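Local coordinates for protein DNA polymerase III subunit beta (Caulobacter crescentus, PDB 5WCE) that probably forms, as a ring-shaped head-to-tail dimer around DNA, the sliding clamp that tethers DNA polymerases and other proteins and makes replication processive, at residues P356-V362 and Y372-P376; R14-L18 and V85-D90; A216-M220 and R237-G241; M8-I12 and A66-G72. One frame throughout, in Å; residues are numbered along the deposited sequence. Where two conformers were deposited one is given.

In the fold
Contacts 2 and 4 belong to the N-terminal domain and touch each other, because strand 9-13 runs directly into helix 14-25; L17 CD2 of contact 2 lies 3.9 Å from I12 CG2 of contact 4. Contact 3 is in the central domain and contact 1 in the C-terminal one, their centres about 33 Å apart. Contact 3 is wholly buried and purely apolar, a helix laid on a sheet. Contacts 1 and 4 are antiparallel strand pairs, the first regular and partly buried, the second bulged and at the surface, with a lysine-aspartate salt bridge. Contact 2, partly buried, combines leucine-valine packing with an arginine at a helix end, beside the second subunit.

Contact 1. Residues P356-V362 and Y372-P376; sequences PASPTLV and YVLMP
T360 and L374 exchange both backbone hydrogen bonds, T360 N to L374 O at 2.9 Å and L374 N to T360 O at 3.0 Å. Two residues on, V362 and Y372 do the same: V362 N reaches Y372 O at 2.7 Å, with 168° at the hydrogen, and Y372 N is bonded to V362 O. Two of these carbonyls also receive a CA-H contact, T360 O from V373 CA and Y372 O from L361 CA. The intervening L361 and V373 form the non-hydrogen-bonded pair and turn their backbone groups outward, to R352 and L189 on the flanking strands. The ladder stops at P359, which has no N-H to give; its carbonyl accepts from N265 ND2, while S358 OG is bonded to D355 and Y372 OH to K149 O. Beyond P359 the contact is packing: the P376 ring sits against the carbonyls of P356 and S358. On the face of T360, V362, Y372 and L374, V362 CG2 meets L374 CD1 at 4.0 Å, and this face packs against helix 334-343. This is a beta hairpin that, through L189, carries the C-terminal domain's strands on into those of the central domain, the continuous sheet of the sliding-clamp fold.

Contact 2. Residues R14-L18 and V85-D90; sequences RAALL and VRKLPD
R14, in the first turn of helix 14-25, stretches its side chain across the end of helix 78-87. From CB, with CG anti to the backbone N (chi1 171°) and the chain extended as far as NE, it slides past V85, R14 CG lying 4.0 Å from V85 CG1. R14 CD then comes to the P89 carbonyl, 3.1 Å from P89 O. R14 NE gives a weak, bent hydrogen bond to V85 O (3.2 Å) and has L88 O 2.9 Å away. Beyond CZ the group divides. R14 NH2 makes the straighter bond, 2.9 Å to R86 O, which lies in the guanidinium plane at its edge. D90 OD1 lies over one face of the guanidinium, 3.7 Å from R14 NH1, a long salt bridge of charges alone. Alongside the arginine the helices meet through hydrocarbon: the L17 and V85 side chains cross at about a right angle, L17 CD2 3.5 Å from V85 CG2, and L18 CD1 rests on the R86 backbone. R86 turns its charge to E83; L88 and P89 pack on R282 of the second subunit. A cation among carbonyls at the C-terminal end of helix 78-87 would probably be favoured by the helix dipole, and its bonds tie helix 14-25 to that end.

Contact 3. Residues A216-M220 and R237-G241; sequences ARRLM and RFEFG
Helix-on-sheet packing by CH-pi contacts joins A216, L219 and M220 to F238 and F240, deep in the central domain. The helix and strand segments run nearly the same way, 15° apart, with their axes 9.6 Å from each other, and two phenylalanines fill the interval. L219 CB stands over the centre of one ring, 3.6 Å from the F240 centroid and only 11° off the ring normal, while the leucine's branch continues along the ring to place L219 CD1 3.5 Å from F240 CE2. M220 comes instead at the ring's edge, M220 CG 3.8 Å from F240 CE1. Near the same end of the ring is A216 O, which is already engaged by M220 N in the helix's own hydrogen bond.

The sliding-clamp fold repeats this layout of helices against curved antiparallel sheets, the helices lining the inside of the ring and the sheets forming its outside. Here strand 235-240 lies within an eight-strand sheet, between 226-231 and 243-248, and helix 210-220 covers it next to helix 140-148, whose L143, I144 and I147 receive M220.

F238, two residues before F240, turns its ring to the same side of the strand. With CG anti to its carbonyl carbon (chi1 -59°), it offers a face to A216, whose CB sits 3.9 Å from the F238 centroid. The same methyl also reaches F240 CZ, 4.2 Å from A216 CB.

Contact 4. Residues M8-I12 and A66-G72; sequences MKLTI and AQIDVPG
K9 O is gripped by two successive amides, D69 N at 2.8 Å and V70 N at 3.0 Å. The V70 N-H points nearly straight at the oxygen and meets a lone pair in the carbonyl plane, whereas that of D69 is more bent, at 140°. K9 N returns a bond to V70 O at 2.9 Å. Past this doubled position T11 and Q67 exchange a regular pair of bonds, Q67 N to T11 O at 2.8 Å. On the face shared with T11, Q67 and V70, the K9 side chain leaves with CG anti to the backbone N (chi1 175°), then bends at chi3 and chi4, and K9 NZ reaches D69 OD2 at 3.3 Å, a weak bond within a salt bridge. The apolar side lies opposite. L10 and I68 point the same way side by side, L10 CB 3.6 Å from I68 CD1; both also touch A44. I12 CB meets A66 CB at 4.0 Å, and M8 passes beside the G72 carbonyl. D69 and V70 facing K9 make a classic beta bulge, placed where the chain turns a corner at D69 and strand 67-70 of one sheet gives way to 72-77 of another, in a DNA-clamp domain.

Contact 1. Residues P356-V362 and Y372-P376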
loop_
_atom_site.group_PDB
_atom_site.type_symbol
_atom_site.label_atom_id
_atom_site.label_comp_id
_atom_site.label_asym_id
_atom_site.label_seq_id
_atom_site.Cartn_x
_atom_site.Cartn_y
_atom_site.Cartn_z
ATOM N N PRO A 356 -0.093 12.763 37.907
ATOM C CA PRO A 356 0.607 12.360 36.683
ATOM C C PRO A 356 0.907 10.863 36.558
ATOM O O PRO A 356 1.308 10.442 35.498
ATOM C CB PRO A 356 1.922 13.152 36.760
ATOM C CG PRO A 356 1.524 14.391 37.498
ATOM C CD PRO A 356 0.611 13.897 38.572
ATOM N N ALA A 357 0.794 10.103 37.649
ATOM C CA ALA A 357 1.067 8.661 37.661
ATOM C C ALA A 357 -0.221 7.844 37.443
ATOM O O ALA A 357 -0.139 6.623 37.305
ATOM C CB ALA A 357 1.728 8.260 38.965
ATOM N N SER A 358 -1.378 8.505 37.387
ATOM C CA SER A 358 -2.660 7.806 37.359
ATOM C C SER A 358 -3.269 7.735 35.964
ATOM O O SER A 358 -3.076 8.612 35.143
ATOM C CB SER A 358 -3.631 8.527 38.307
ATOM O OG SER A 358 -3.100 8.426 39.636
ATOM N N PRO A 359 -4.090 6.696 35.723
ATOM C CA PRO A 359 -4.835 6.647 34.462
ATOM C C PRO A 359 -5.677 7.898 34.216
ATOM O O PRO A 359 -6.267 8.436 35.157
ATOM C CB PRO A 359 -5.758 5.414 34.640
ATOM C CG PRO A 359 -5.059 4.581 35.660
ATOM C CD PRO A 359 -4.424 5.567 36.614
ATOM N N THR A 360 -5.807 8.279 32.937
ATOM C CA THR A 360 -6.521 9.420 32.517
ATOM C C THR A 360 -7.736 8.959 31.723
ATOM O O THR A 360 -7.616 8.113 30.900
ATOM C CB THR A 360 -5.597 10.310 31.645
ATOM O OG1 THR A 360 -4.517 10.798 32.457
ATOM C CG2 THR A 360 -6.295 11.472 31.099
ATOM N N LEU A 361 -8.888 9.573 31.974
ATOM C CA LEU A 361 -10.149 9.255 31.284
ATOM C C LEU A 361 -10.341 10.289 30.202
ATOM O O LEU A 361 -10.104 11.497 30.421
ATOM C CB LEU A 361 -11.332 9.347 32.262
ATOM C CG LEU A 361 -12.693 8.932 31.772
ATOM C CD1 LEU A 361 -12.633 7.448 31.502
ATOM C CD2 LEU A 361 -13.802 9.178 32.794
ATOM N N VAL A 362 -10.759 9.842 29.027
ATOM C CA VAL A 362 -11.182 10.748 27.971
ATOM C C VAL A 362 -12.619 10.401 27.630
ATOM O O VAL A 362 -12.949 9.196 27.397
ATOM C CB VAL A 362 -10.305 10.615 26.721
ATOM C CG1 VAL A 362 -10.651 11.698 25.715
ATOM C CG2 VAL A 362 -8.828 10.689 27.110
ATOM N N TYR A 372 -12.542 6.264 27.013
ATOM C CA TYR A 372 -11.153 5.909 26.721
ATOM C C TYR A 372 -10.254 6.187 27.950
ATOM O O TYR A 372 -10.479 7.144 28.712
ATOM C CB TYR A 372 -10.630 6.644 25.518
ATOM C CG TYR A 372 -11.484 6.327 24.326
ATOM C CD1 TYR A 372 -11.307 5.132 23.629
ATOM C CD2 TYR A 372 -12.520 7.160 23.959
ATOM C CE1 TYR A 372 -12.158 4.813 22.568
ATOM C CE2 TYR A 372 -13.390 6.811 22.929
ATOM C CZ TYR A 372 -13.161 5.620 22.246
ATOM O OH TYR A 372 -13.996 5.248 21.178
ATOM N N VAL A 373 -9.309 5.297 28.142
ATOM C CA VAL A 373 -8.355 5.393 29.224
ATOM C C VAL A 373 -6.945 5.394 28.578
ATOM O O VAL A 373 -6.601 4.510 27.735
ATOM C CB VAL A 373 -8.461 4.275 30.269
ATOM C CG1 VAL A 373 -7.539 4.553 31.446
ATOM C CG2 VAL A 373 -9.883 4.140 30.798
ATOM N N LEU A 374 -6.170 6.404 28.964
ATOM C CA LEU A 374 -4.744 6.523 28.635
ATOM C C LEU A 374 -3.914 6.387 29.893
ATOM O O LEU A 374 -4.264 6.975 30.920
ATOM C CB LEU A 374 -4.426 7.878 28.017
ATOM C CG LEU A 374 -5.094 8.120 26.657
ATOM C CD1 LEU A 374 -5.093 9.609 26.306
ATOM C CD2 LEU A 374 -4.442 7.264 25.606
ATOM N N MET A 375 -2.839 5.600 29.762
ATOM C CA MET A 375 -1.930 5.358 30.857
ATOM C C MET A 375 -0.719 6.285 30.686
ATOM O O MET A 375 -0.126 6.350 29.623
ATOM C CB MET A 375 -1.533 3.900 30.877
ATOM C CG MET A 375 -2.766 2.969 30.918
ATOM S SD MET A 375 -3.810 3.286 32.356
ATOM C CE MET A 375 -2.620 2.774 33.590
ATOM N N PRO A 376 -0.377 7.027 31.731
ATOM C CA PRO A 376 0.729 7.956 31.547
ATOM C C PRO A 376 2.074 7.297 31.632
ATOM O O PRO A 376 2.215 6.164 32.083
ATOM C CB PRO A 376 0.522 8.966 32.673
ATOM C CG PRO A 376 -0.004 8.125 33.791
ATOM C CD PRO A 376 -0.921 7.124 33.104
#

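Contact 2. Residues R14-L18 and V85-D90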
loop_
_atom_site.group_PDB
_atom_site.type_symbol
_atom_site.label_atom_id
_atom_site.label_comp_id
_atom_site.label_asym_id
_atom_site.label_seq_id
_atom_site.Cartn_x
_atom_site.Cartn_y
_atom_site.Cartn_z
ATOM N N ARG A 14 -20.912 -16.544 -12.455
ATOM C CA ARG A 14 -19.621 -15.985 -12.006
ATOM C C ARG A 14 -19.845 -15.042 -10.807
ATOM O O ARG A 14 -19.159 -15.177 -9.814
ATOM C CB ARG A 14 -18.890 -15.270 -13.151
ATOM C CG ARG A 14 -17.660 -14.484 -12.684
ATOM C CD ARG A 14 -17.072 -13.644 -13.803
ATOM N NE ARG A 14 -15.994 -12.826 -13.283
ATOM C CZ ARG A 14 -16.133 -11.662 -12.664
ATOM N NH1 ARG A 14 -17.321 -11.109 -12.473
ATOM N NH2 ARG A 14 -15.061 -11.047 -12.211
ATOM N N ALA A 15 -20.809 -14.117 -10.906
ATOM C CA ALA A 15 -20.993 -13.130 -9.851
ATOM C C ALA A 15 -21.351 -13.804 -8.530
ATOM O O ALA A 15 -20.803 -13.445 -7.490
ATOM C CB ALA A 15 -22.023 -12.082 -10.229
ATOM N N ALA A 16 -22.219 -14.819 -8.579
ATOM C CA ALA A 16 -22.575 -15.571 -7.364
ATOM C C ALA A 16 -21.424 -16.349 -6.766
ATOM O O ALA A 16 -21.236 -16.423 -5.529
ATOM C CB ALA A 16 -23.730 -16.519 -7.654
ATOM N N LEU A 17 -20.664 -16.987 -7.636
ATOM C CA LEU A 17 -19.522 -17.782 -7.228
ATOM C C LEU A 17 -18.470 -16.878 -6.614
ATOM O O LEU A 17 -17.914 -17.187 -5.554
ATOM C CB LEU A 17 -18.932 -18.517 -8.457
ATOM C CG LEU A 17 -17.705 -19.385 -8.227
ATOM C CD1 LEU A 17 -17.883 -20.360 -7.091
ATOM C CD2 LEU A 17 -17.352 -20.101 -9.539
ATOM N N LEU A 18 -18.225 -15.757 -7.265
ATOM C CA LEU A 18 -17.240 -14.789 -6.807
ATOM C C LEU A 18 -17.593 -14.194 -5.478
ATOM O O LEU A 18 -16.719 -14.056 -4.633
ATOM C CB LEU A 18 -17.050 -13.676 -7.833
ATOM C CG LEU A 18 -15.955 -12.647 -7.642
ATOM C CD1 LEU A 18 -14.593 -13.317 -7.594
ATOM C CD2 LEU A 18 -15.997 -11.670 -8.806
ATOM N N VAL A 85 -11.722 -17.242 -10.722
ATOM C CA VAL A 85 -13.082 -16.784 -10.977
ATOM C C VAL A 85 -13.124 -15.261 -11.189
ATOM O O VAL A 85 -13.812 -14.785 -12.078
ATOM C CB VAL A 85 -14.080 -17.248 -9.872
ATOM C CG1 VAL A 85 -15.460 -16.666 -10.131
ATOM C CG2 VAL A 85 -14.106 -18.784 -9.814
ATOM N N ARG A 86 -12.364 -14.549 -10.395
ATOM C CA ARG A 86 -12.215 -13.111 -10.535
ATOM C C ARG A 86 -11.804 -12.714 -11.963
ATOM O O ARG A 86 -12.277 -11.735 -12.492
ATOM C CB ARG A 86 -11.182 -12.591 -9.530
ATOM C CG ARG A 86 -11.293 -11.095 -9.259
ATOM C CD ARG A 86 -10.227 -10.580 -8.310
ATOM N NE ARG A 86 -8.878 -10.889 -8.789
ATOM C CZ ARG A 86 -8.265 -10.348 -9.852
ATOM N NH1 ARG A 86 -8.864 -9.449 -10.656
ATOM N NH2 ARG A 86 -7.031 -10.729 -10.165
ATOM N N LYS A 87 -10.946 -13.494 -12.595
ATOM C CA LYS A 87 -10.428 -13.162 -13.896
ATOM C C LYS A 87 -11.310 -13.667 -15.022
ATOM O O LYS A 87 -11.047 -13.322 -16.170
ATOM C CB LYS A 87 -9.026 -13.733 -14.056
ATOM C CG LYS A 87 -8.049 -13.161 -13.072
ATOM C CD LYS A 87 -6.685 -13.831 -13.206
ATOM C CE LYS A 87 -5.714 -13.428 -12.078
ATOM N NZ LYS A 87 -4.392 -14.091 -12.388
ATOM N N LEU A 88 -12.329 -14.476 -14.730
ATOM C CA LEU A 88 -13.237 -14.917 -15.772
ATOM C C LEU A 88 -14.053 -13.740 -16.325
ATOM O O LEU A 88 -14.274 -12.778 -15.636
ATOM C CB LEU A 88 -14.156 -16.051 -15.281
ATOM C CG LEU A 88 -13.517 -17.394 -14.912
ATOM C CD1 LEU A 88 -14.476 -18.349 -14.219
ATOM C CD2 LEU A 88 -12.918 -18.026 -16.143
ATOM N N PRO A 89 -14.480 -13.808 -17.601
ATOM C CA PRO A 89 -15.261 -12.669 -18.151
ATOM C C PRO A 89 -16.536 -12.389 -17.348
ATOM O O PRO A 89 -17.164 -13.327 -16.855
ATOM C CB PRO A 89 -15.633 -13.117 -19.540
ATOM C CG PRO A 89 -14.928 -14.394 -19.787
ATOM C CD PRO A 89 -14.484 -14.961 -18.496
ATOM N N ASP A 90 -16.895 -11.117 -17.218
ATOM C CA ASP A 90 -18.186 -10.681 -16.659
ATOM C C ASP A 90 -19.340 -11.454 -17.298
ATOM O O ASP A 90 -19.371 -11.665 -18.518
ATOM C CB ASP A 90 -18.467 -9.216 -17.012
ATOM C CG ASP A 90 -17.690 -8.260 -16.211
ATOM O OD1 ASP A 90 -16.998 -8.666 -15.262
ATOM O OD2 ASP A 90 -17.768 -7.055 -16.553
#

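Contact 3. Residues A216-M220 and R237-G241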
loop_
_atom_site.group_PDB
_atom_site.type_symbol
_atom_site.label_atom_id
_atom_site.label_comp_id
_atom_site.label_asym_id
_atom_site.label_seq_id
_atom_site.Cartn_x
_atom_site.Cartn_y
_atom_site.Cartn_z
ATOM N N ALA A 216 -15.390 -10.630 11.139
ATOM C CA ALA A 216 -16.786 -10.221 11.345
ATOM C C ALA A 216 -17.092 -8.809 10.857
ATOM O O ALA A 216 -18.129 -8.551 10.213
ATOM C CB ALA A 216 -17.221 -10.377 12.835
ATOM N N ARG A 217 -16.182 -7.894 11.166
ATOM C CA ARG A 217 -16.348 -6.518 10.770
ATOM C C ARG A 217 -16.350 -6.400 9.234
ATOM O O ARG A 217 -17.144 -5.649 8.691
ATOM C CB ARG A 217 -15.203 -5.667 11.380
ATOM C CG ARG A 217 -15.254 -4.174 11.007
ATOM C CD ARG A 217 -16.556 -3.517 11.437
ATOM N NE ARG A 217 -16.548 -2.144 10.994
ATOM C CZ ARG A 217 -16.958 -1.698 9.812
ATOM N NH1 ARG A 217 -17.418 -2.532 8.906
ATOM N NH2 ARG A 217 -16.924 -0.390 9.539
ATOM N N ARG A 218 -15.490 -7.153 8.554
ATOM C CA ARG A 218 -15.488 -7.193 7.066
ATOM C C ARG A 218 -16.834 -7.650 6.501
ATOM O O ARG A 218 -17.436 -6.996 5.666
ATOM C CB ARG A 218 -14.339 -8.088 6.584
ATOM C CG ARG A 218 -14.045 -7.958 5.108
ATOM C CD ARG A 218 -13.039 -8.978 4.558
ATOM N NE ARG A 218 -11.919 -9.246 5.470
ATOM C CZ ARG A 218 -10.799 -8.515 5.632
ATOM N NH1 ARG A 218 -10.541 -7.396 4.933
ATOM N NH2 ARG A 218 -9.905 -8.930 6.517
ATOM N N LEU A 219 -17.342 -8.760 7.039
ATOM C CA LEU A 219 -18.651 -9.261 6.630
ATOM C C LEU A 219 -19.804 -8.324 6.934
ATOM O O LEU A 219 -20.818 -8.267 6.186
ATOM C CB LEU A 219 -18.901 -10.649 7.250
ATOM C CG LEU A 219 -17.979 -11.749 6.692
ATOM C CD1 LEU A 219 -17.999 -13.042 7.510
ATOM C CD2 LEU A 219 -18.293 -12.114 5.237
ATOM N N MET A 220 -19.696 -7.587 8.046
ATOM C CA MET A 220 -20.662 -6.537 8.338
ATOM C C MET A 220 -20.776 -5.480 7.262
ATOM O O MET A 220 -21.832 -4.894 7.162
ATOM C CB MET A 220 -20.324 -5.835 9.648
ATOM C CG MET A 220 -20.786 -6.637 10.814
ATOM S SD MET A 220 -20.221 -5.932 12.360
ATOM C CE MET A 220 -19.751 -7.450 13.185
ATOM N N ARG A 237 -20.925 -16.988 17.322
ATOM C CA ARG A 237 -21.364 -17.114 15.929
ATOM C C ARG A 237 -22.076 -15.844 15.484
ATOM O O ARG A 237 -22.984 -15.339 16.158
ATOM C CB ARG A 237 -22.247 -18.328 15.745
ATOM C CG ARG A 237 -22.627 -18.660 14.297
ATOM C CD ARG A 237 -23.217 -20.045 14.235
ATOM N NE ARG A 237 -23.552 -20.406 12.878
ATOM C CZ ARG A 237 -24.637 -20.034 12.220
ATOM N NH1 ARG A 237 -25.591 -19.315 12.824
ATOM N NH2 ARG A 237 -24.820 -20.479 10.966
ATOM N N PHE A 238 -21.649 -15.326 14.342
ATOM C CA PHE A 238 -22.270 -14.183 13.708
ATOM C C PHE A 238 -22.903 -14.726 12.432
ATOM O O PHE A 238 -22.212 -15.354 11.611
ATOM C CB PHE A 238 -21.258 -13.153 13.321
ATOM C CG PHE A 238 -20.437 -12.615 14.441
ATOM C CD1 PHE A 238 -20.811 -11.425 15.071
ATOM C CD2 PHE A 238 -19.208 -13.211 14.788
ATOM C CE1 PHE A 238 -20.047 -10.898 16.086
ATOM C CE2 PHE A 238 -18.445 -12.670 15.803
ATOM C CZ PHE A 238 -18.868 -11.508 16.444
ATOM N N GLU A 239 -24.180 -14.464 12.248
ATOM C CA GLU A 239 -24.860 -14.758 10.976
ATOM C C GLU A 239 -25.245 -13.466 10.215
ATOM O O GLU A 239 -25.930 -12.573 10.783
ATOM C CB GLU A 239 -26.116 -15.530 11.289
ATOM C CG GLU A 239 -26.298 -16.837 10.582
ATOM C CD GLU A 239 -27.606 -17.445 10.979
ATOM O OE1 GLU A 239 -28.681 -16.858 10.671
ATOM O OE2 GLU A 239 -27.575 -18.466 11.682
ATOM N N PHE A 240 -24.856 -13.417 8.925
ATOM C CA PHE A 240 -25.053 -12.257 8.034
ATOM C C PHE A 240 -25.803 -12.767 6.800
ATOM O O PHE A 240 -25.166 -12.956 5.712
ATOM C CB PHE A 240 -23.714 -11.733 7.531
ATOM C CG PHE A 240 -22.608 -11.648 8.568
ATOM C CD1 PHE A 240 -22.382 -10.428 9.251
ATOM C CD2 PHE A 240 -21.735 -12.700 8.785
ATOM C CE1 PHE A 240 -21.352 -10.305 10.140
ATOM C CE2 PHE A 240 -20.713 -12.593 9.700
ATOM C CZ PHE A 240 -20.529 -11.392 10.394
ATOM N N GLY A 241 -27.067 -13.109 6.954
ATOM C CA GLY A 241 -27.838 -13.753 5.879
ATOM C C GLY A 241 -27.280 -15.106 5.445
ATOM O O GLY A 241 -27.244 -16.032 6.222
#

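Contact 4. Residues M8-I12 and A66-G72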
loop_
_atom_site.group_PDB
_atom_site.type_symbol
_atom_site.label_atom_id
_atom_site.label_comp_id
_atom_site.label_asym_id
_atom_site.label_seq_id
_atom_site.Cartn_x
_atom_site.Cartn_y
_atom_site.Cartn_z
ATOM N N MET A 8 -19.601 -34.704 -8.183
ATOM C CA MET A 8 -20.150 -33.295 -8.105
ATOM C C MET A 8 -20.142 -32.685 -9.483
ATOM O O MET A 8 -19.138 -32.779 -10.192
ATOM C CB MET A 8 -19.381 -32.389 -7.118
ATOM C CG MET A 8 -20.104 -31.077 -6.772
ATOM S SD MET A 8 -19.076 -29.845 -5.933
ATOM C CE MET A 8 -18.187 -29.254 -7.276
ATOM N N LYS A 9 -21.263 -32.067 -9.856
ATOM C CA LYS A 9 -21.411 -31.378 -11.134
ATOM C C LYS A 9 -22.455 -30.284 -11.074
ATOM O O LYS A 9 -23.646 -30.552 -10.787
ATOM C CB LYS A 9 -21.792 -32.365 -12.257
ATOM C CG LYS A 9 -22.079 -31.734 -13.617
ATOM C CD LYS A 9 -21.958 -32.771 -14.735
ATOM C CE LYS A 9 -23.062 -32.714 -15.786
ATOM N NZ LYS A 9 -22.974 -31.547 -16.678
ATOM N N LEU A 10 -22.043 -29.068 -11.431
ATOM C CA LEU A 10 -22.924 -27.906 -11.314
ATOM C C LEU A 10 -22.530 -26.779 -12.200
ATOM O O LEU A 10 -21.381 -26.709 -12.656
ATOM C CB LEU A 10 -22.970 -27.420 -9.849
ATOM C CG LEU A 10 -21.647 -26.855 -9.292
ATOM C CD1 LEU A 10 -21.530 -25.359 -9.538
ATOM C CD2 LEU A 10 -21.448 -27.142 -7.821
ATOM N N THR A 11 -23.463 -25.858 -12.391
ATOM C CA THR A 11 -23.210 -24.614 -13.048
ATOM C C THR A 11 -23.640 -23.495 -12.101
ATOM O O THR A 11 -24.654 -23.626 -11.429
ATOM C CB THR A 11 -23.937 -24.556 -14.396
ATOM O OG1 THR A 11 -23.405 -25.622 -15.224
ATOM C CG2 THR A 11 -23.685 -23.224 -15.119
ATOM N N ILE A 12 -22.856 -22.416 -12.072
ATOM C CA ILE A 12 -23.095 -21.274 -11.209
ATOM C C ILE A 12 -22.664 -19.994 -11.901
ATOM O O ILE A 12 -21.658 -19.976 -12.645
ATOM C CB ILE A 12 -22.387 -21.462 -9.830
ATOM C CG1 ILE A 12 -22.682 -20.303 -8.899
ATOM C CG2 ILE A 12 -20.879 -21.645 -9.977
ATOM C CD1 ILE A 12 -22.225 -20.550 -7.494
ATOM N N ALA A 66 -27.079 -22.289 -7.320
ATOM C CA ALA A 66 -26.416 -22.972 -8.424
ATOM C C ALA A 66 -27.352 -24.021 -9.001
ATOM O O ALA A 66 -28.254 -24.518 -8.304
ATOM C CB ALA A 66 -25.156 -23.648 -7.951
ATOM N N GLN A 67 -27.114 -24.365 -10.258
ATOM C CA GLN A 67 -27.798 -25.474 -10.881
ATOM C C GLN A 67 -26.981 -26.761 -10.678
ATOM O O GLN A 67 -25.887 -26.946 -11.294
ATOM C CB GLN A 67 -27.987 -25.173 -12.357
ATOM C CG GLN A 67 -28.870 -26.187 -13.042
ATOM C CD GLN A 67 -28.382 -26.457 -14.436
ATOM O OE1 GLN A 67 -28.910 -25.888 -15.404
ATOM N NE2 GLN A 67 -27.321 -27.271 -14.548
ATOM N N ILE A 68 -27.505 -27.656 -9.832
ATOM C CA ILE A 68 -26.781 -28.826 -9.377
ATOM C C ILE A 68 -27.264 -30.032 -10.184
ATOM O O ILE A 68 -28.414 -30.437 -10.064
ATOM C CB ILE A 68 -26.978 -29.104 -7.880
ATOM C CG1 ILE A 68 -26.673 -27.854 -6.974
ATOM C CG2 ILE A 68 -26.126 -30.281 -7.440
ATOM C CD1 ILE A 68 -25.360 -27.227 -7.223
ATOM N N ASP A 69 -26.392 -30.600 -11.008
ATOM C CA ASP A 69 -26.721 -31.810 -11.725
ATOM C C ASP A 69 -26.408 -33.008 -10.898
ATOM O O ASP A 69 -27.184 -33.950 -10.887
ATOM C CB ASP A 69 -25.950 -31.895 -13.015
ATOM C CG ASP A 69 -26.228 -30.768 -13.914
ATOM O OD1 ASP A 69 -27.379 -30.300 -14.016
ATOM O OD2 ASP A 69 -25.260 -30.347 -14.554
ATOM N N VAL A 70 -25.280 -32.983 -10.209
ATOM C CA VAL A 70 -24.908 -34.065 -9.328
ATOM C C VAL A 70 -24.413 -33.481 -8.013
ATOM O O VAL A 70 -23.468 -32.688 -8.019
ATOM C CB VAL A 70 -23.809 -34.943 -9.947
ATOM C CG1 VAL A 70 -23.422 -36.063 -8.992
ATOM C CG2 VAL A 70 -24.260 -35.525 -11.281
ATOM N N PRO A 71 -25.056 -33.831 -6.898
ATOM C CA PRO A 71 -24.599 -33.315 -5.620
ATOM C C PRO A 71 -23.333 -33.982 -5.160
ATOM O O PRO A 71 -23.005 -35.105 -5.593
ATOM C CB PRO A 71 -25.748 -33.680 -4.655
ATOM C CG PRO A 71 -26.374 -34.910 -5.270
ATOM C CD PRO A 71 -26.126 -34.859 -6.753
ATOM N N GLY A 72 -22.600 -33.306 -4.294
ATOM C CA GLY A 72 -21.411 -33.884 -3.714
ATOM C C GLY A 72 -20.573 -32.828 -3.043
ATOM O O GLY A 72 -20.965 -31.647 -3.023
#